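Local coordinates for CBS domain-containing protein (Pyrococcus horikoshii, PDB 2YZI) that is of unknown function but carries a pair of CBS domains, modules that in related proteins commonly bind adenosine nucleotides and regulate partner activities, at residues Ala85-Pro90 and Ile106-Glu111. Sequence-based numbering, arbitrary orientation.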
ATOM      1  N   ALA B  85       4.274 -16.440   6.321  1.00 20.71           N
ATOM      2  CA  ALA B  85       5.223 -16.368   7.404  1.00 20.42           C
ATOM      3  C   ALA B  85       4.522 -17.071   8.548  1.00 21.52           C
ATOM      4  O   ALA B  85       3.305 -16.996   8.675  1.00 22.36           O
ATOM      5  CB  ALA B  85       5.503 -14.918   7.765  1.00 20.56           C
ATOM      6  N   ASN B  86       5.281 -17.754   9.384  1.00 20.51           N
ATOM      7  CA  ASN B  86       4.700 -18.457  10.508  1.00 21.29           C
ATOM      8  C   ASN B  86       4.432 -17.502  11.685  1.00 22.96           C
ATOM      9  O   ASN B  86       5.141 -16.509  11.865  1.00 23.72           O
ATOM     10  CB  ASN B  86       5.646 -19.577  10.910  1.00 19.80           C
ATOM     11  CG  ASN B  86       5.096 -20.425  12.009  1.00 19.52           C
ATOM     12  OD1 ASN B  86       5.298 -20.138  13.195  1.00 19.08           O
ATOM     13  ND2 ASN B  86       4.380 -21.478  11.631  1.00 17.03           N
ATOM     14  N   VAL B  87       3.410 -17.802  12.484  1.00 23.93           N
ATOM     15  CA  VAL B  87       3.061 -16.953  13.631  1.00 25.18           C
ATOM     16  C   VAL B  87       4.249 -16.664  14.540  1.00 25.43           C
ATOM     17  O   VAL B  87       4.336 -15.589  15.129  1.00 26.65           O
ATOM     18  CB  VAL B  87       1.927 -17.573  14.505  1.00 23.92           C
ATOM     19  CG1 VAL B  87       0.636 -17.631  13.722  1.00 22.02           C
ATOM     20  CG2 VAL B  87       2.315 -18.971  14.959  1.00 25.96           C
ATOM     21  N   ASN B  88       5.165 -17.623  14.645  1.00 26.62           N
ATOM     22  CA  ASN B  88       6.336 -17.469  15.503  1.00 26.44           C
ATOM     23  C   ASN B  88       7.555 -16.817  14.861  1.00 26.46           C
ATOM     24  O   ASN B  88       8.533 -16.546  15.546  1.00 28.79           O
ATOM     25  CB  ASN B  88       6.731 -18.824  16.091  1.00 26.78           C
ATOM     26  CG  ASN B  88       5.736 -19.318  17.113  1.00 27.10           C
ATOM     27  OD1 ASN B  88       5.513 -20.518  17.244  1.00 30.48           O
ATOM     28  ND2 ASN B  88       5.138 -18.395  17.853  1.00 25.72           N
ATOM     29  N   THR B  89       7.498 -16.574  13.554  1.00 25.97           N
ATOM     30  CA  THR B  89       8.593 -15.923  12.841  1.00 23.92           C
ATOM     31  C   THR B  89       8.720 -14.514  13.411  1.00 23.00           C
ATOM     32  O   THR B  89       7.744 -13.775  13.443  1.00 24.30           O
ATOM     33  CB  THR B  89       8.287 -15.783  11.323  1.00 24.73           C
ATOM     34  OG1 THR B  89       8.022 -17.069  10.751  1.00 26.23           O
ATOM     35  CG2 THR B  89       9.460 -15.133  10.599  1.00 22.70           C
ATOM     36  N   PRO B  90       9.920 -14.125  13.872  1.00 21.40           N
ATOM     37  CA  PRO B  90      10.128 -12.786  14.432  1.00 20.71           C
ATOM     38  C   PRO B  90       9.947 -11.670  13.402  1.00 20.10           C
ATOM     39  O   PRO B  90      10.320 -11.809  12.231  1.00 19.04           O
ATOM     40  CB  PRO B  90      11.557 -12.852  14.965  1.00 20.64           C
ATOM     41  CG  PRO B  90      12.211 -13.811  14.026  1.00 21.69           C
ATOM     42  CD  PRO B  90      11.166 -14.903  13.921  1.00 21.54           C
ATOM     43  N   ILE B 106       1.471  -9.924   3.798  1.00 19.36           N
ATOM     44  CA  ILE B 106       1.959 -11.296   3.901  1.00 18.51           C
ATOM     45  C   ILE B 106       1.037 -12.107   4.810  1.00 18.97           C
ATOM     46  O   ILE B 106       0.781 -11.728   5.953  1.00 19.10           O
ATOM     47  CB  ILE B 106       3.420 -11.341   4.431  1.00 18.64           C
ATOM     48  CG1 ILE B 106       3.965 -12.763   4.317  1.00 18.51           C
ATOM     49  CG2 ILE B 106       3.484 -10.837   5.869  1.00 18.00           C
ATOM     50  CD1 ILE B 106       5.463 -12.884   4.539  1.00 18.09           C
ATOM     51  N   LEU B 107       0.518 -13.215   4.285  1.00 18.17           N
ATOM     52  CA  LEU B 107      -0.387 -14.069   5.052  1.00 17.48           C
ATOM     53  C   LEU B 107       0.351 -14.778   6.184  1.00 19.10           C
ATOM     54  O   LEU B 107       1.500 -15.187   6.026  1.00 18.54           O
ATOM     55  CB  LEU B 107      -1.062 -15.096   4.131  1.00 14.19           C
ATOM     56  CG  LEU B 107      -2.082 -14.520   3.140  1.00 14.55           C
ATOM     57  CD1 LEU B 107      -2.562 -15.574   2.168  1.00 14.00           C
ATOM     58  CD2 LEU B 107      -3.251 -13.958   3.916  1.00 14.41           C
ATOM     59  N   ILE B 108      -0.303 -14.903   7.334  1.00 19.24           N
ATOM     60  CA  ILE B 108       0.309 -15.566   8.470  1.00 19.34           C
ATOM     61  C   ILE B 108      -0.234 -16.982   8.591  1.00 21.87           C
ATOM     62  O   ILE B 108      -1.434 -17.233   8.471  1.00 20.83           O
ATOM     63  CB  ILE B 108       0.066 -14.796   9.779  1.00 18.46           C
ATOM     64  CG1 ILE B 108       0.501 -13.326   9.618  1.00 18.91           C
ATOM     65  CG2 ILE B 108       0.847 -15.450  10.913  1.00 17.18           C
ATOM     66  CD1 ILE B 108       1.961 -13.129   9.214  1.00 14.93           C
ATOM     67  N   GLU B 109       0.681 -17.912   8.828  1.00 24.79           N
ATOM     68  CA  GLU B 109       0.343 -19.317   8.929  1.00 26.43           C
ATOM     69  C   GLU B 109       0.690 -19.926  10.273  1.00 27.28           C
ATOM     70  O   GLU B 109       1.642 -19.516  10.932  1.00 27.19           O
ATOM     71  CB  GLU B 109       1.060 -20.071   7.800  1.00 27.18           C
ATOM     72  CG  GLU B 109       1.143 -21.579   7.947  1.00 30.99           C
ATOM     73  CD  GLU B 109       2.346 -22.023   8.755  1.00 32.51           C
ATOM     74  OE1 GLU B 109       3.384 -21.320   8.712  1.00 34.66           O
ATOM     75  OE2 GLU B 109       2.257 -23.081   9.419  1.00 33.78           O
ATOM     76  N   GLU B 110      -0.120 -20.894  10.676  1.00 27.57           N
ATOM     77  CA  GLU B 110       0.084 -21.640  11.906  1.00 28.50           C
ATOM     78  C   GLU B 110      -0.408 -23.069  11.653  1.00 27.44           C
ATOM     79  O   GLU B 110      -1.569 -23.288  11.334  1.00 25.72           O
ATOM     80  CB  GLU B 110      -0.684 -21.017  13.077  1.00 28.51           C
ATOM     81  CG  GLU B 110      -0.536 -21.823  14.362  1.00 29.97           C
ATOM     82  CD  GLU B 110      -1.248 -21.203  15.545  1.00 33.27           C
ATOM     83  OE1 GLU B 110      -2.418 -20.793  15.395  1.00 35.25           O
ATOM     84  OE2 GLU B 110      -0.640 -21.139  16.635  1.00 33.09           O
ATOM     85  N   GLU B 111       0.493 -24.032  11.773  1.00 29.14           N
ATOM     86  CA  GLU B 111       0.150 -25.429  11.554  1.00 31.17           C
ATOM     87  C   GLU B 111      -0.545 -25.678  10.216  1.00 30.93           C
ATOM     88  O   GLU B 111      -1.438 -26.515  10.120  1.00 31.51           O
ATOM     89  CB  GLU B 111      -0.726 -25.931  12.702  1.00 33.71           C
ATOM     90  CG  GLU B 111       0.015 -26.054  14.014  1.00 39.05           C
ATOM     91  CD  GLU B 111      -0.898 -26.399  15.169  1.00 42.99           C
ATOM     92  OE1 GLU B 111      -1.638 -25.502  15.628  1.00 44.25           O
ATOM     93  OE2 GLU B 111      -0.877 -27.568  15.612  1.00 43.90           O
TER
HETATM   94  O   HOH W   1       2.687 -23.380  12.985  1.00 25.85           O
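Ala85 pairs with Ile108 and Asn86 with Glu109 in parallel, joined by three backbone hydrogen bonds. Ala85 N donates to Leu107 O (3.1 Å), Ala85 O accepts from Glu109 N (2.8 Å), and Val87 N, just past the end of the short strand, reaches Glu109 O (2.9 Å).

A polar link lies on the face of the sheet that carries Asn86 and Glu109. CG anti to the backbone N (chi1 -176°) turns the Asn86 amide toward Glu109 on the neighbouring strand, and Asn86 ND2 donates to Glu109 OE1 (3.1 Å) from above the carboxylate plane; amide and carboxylate are turned 55° apart. Both ends of the amide are engaged: Asn86 OD1 accepts from Asn88 N (2.9 Å), closing an Asx turn, while ND2 also donates to a water that bridges to Glu111 N. Glu109 OE2 has a further partner in Gly112 N, which ties the carboxylate to the following hairpin turn.

The apolar contacts involve Ala85, Ile106, Val87 and Ile108. Ala85 CB meets the end of Ile106 at CD1 (3.8 Å), both side chains also touching Val94 of helix 91-101, and Val87 CG1 packs against Ile108 CG2 (3.6 Å). The type I turn Asn86-Thr89 then leads to Pro90, the N-cap of that helix. Strand 84-86, helix 91-101 and strand 105-110 thus form the beta-alpha-beta crossover of the CBS domain's beta-alpha-beta-beta-alpha fold, completed by strand 113-119 and helix 120-127.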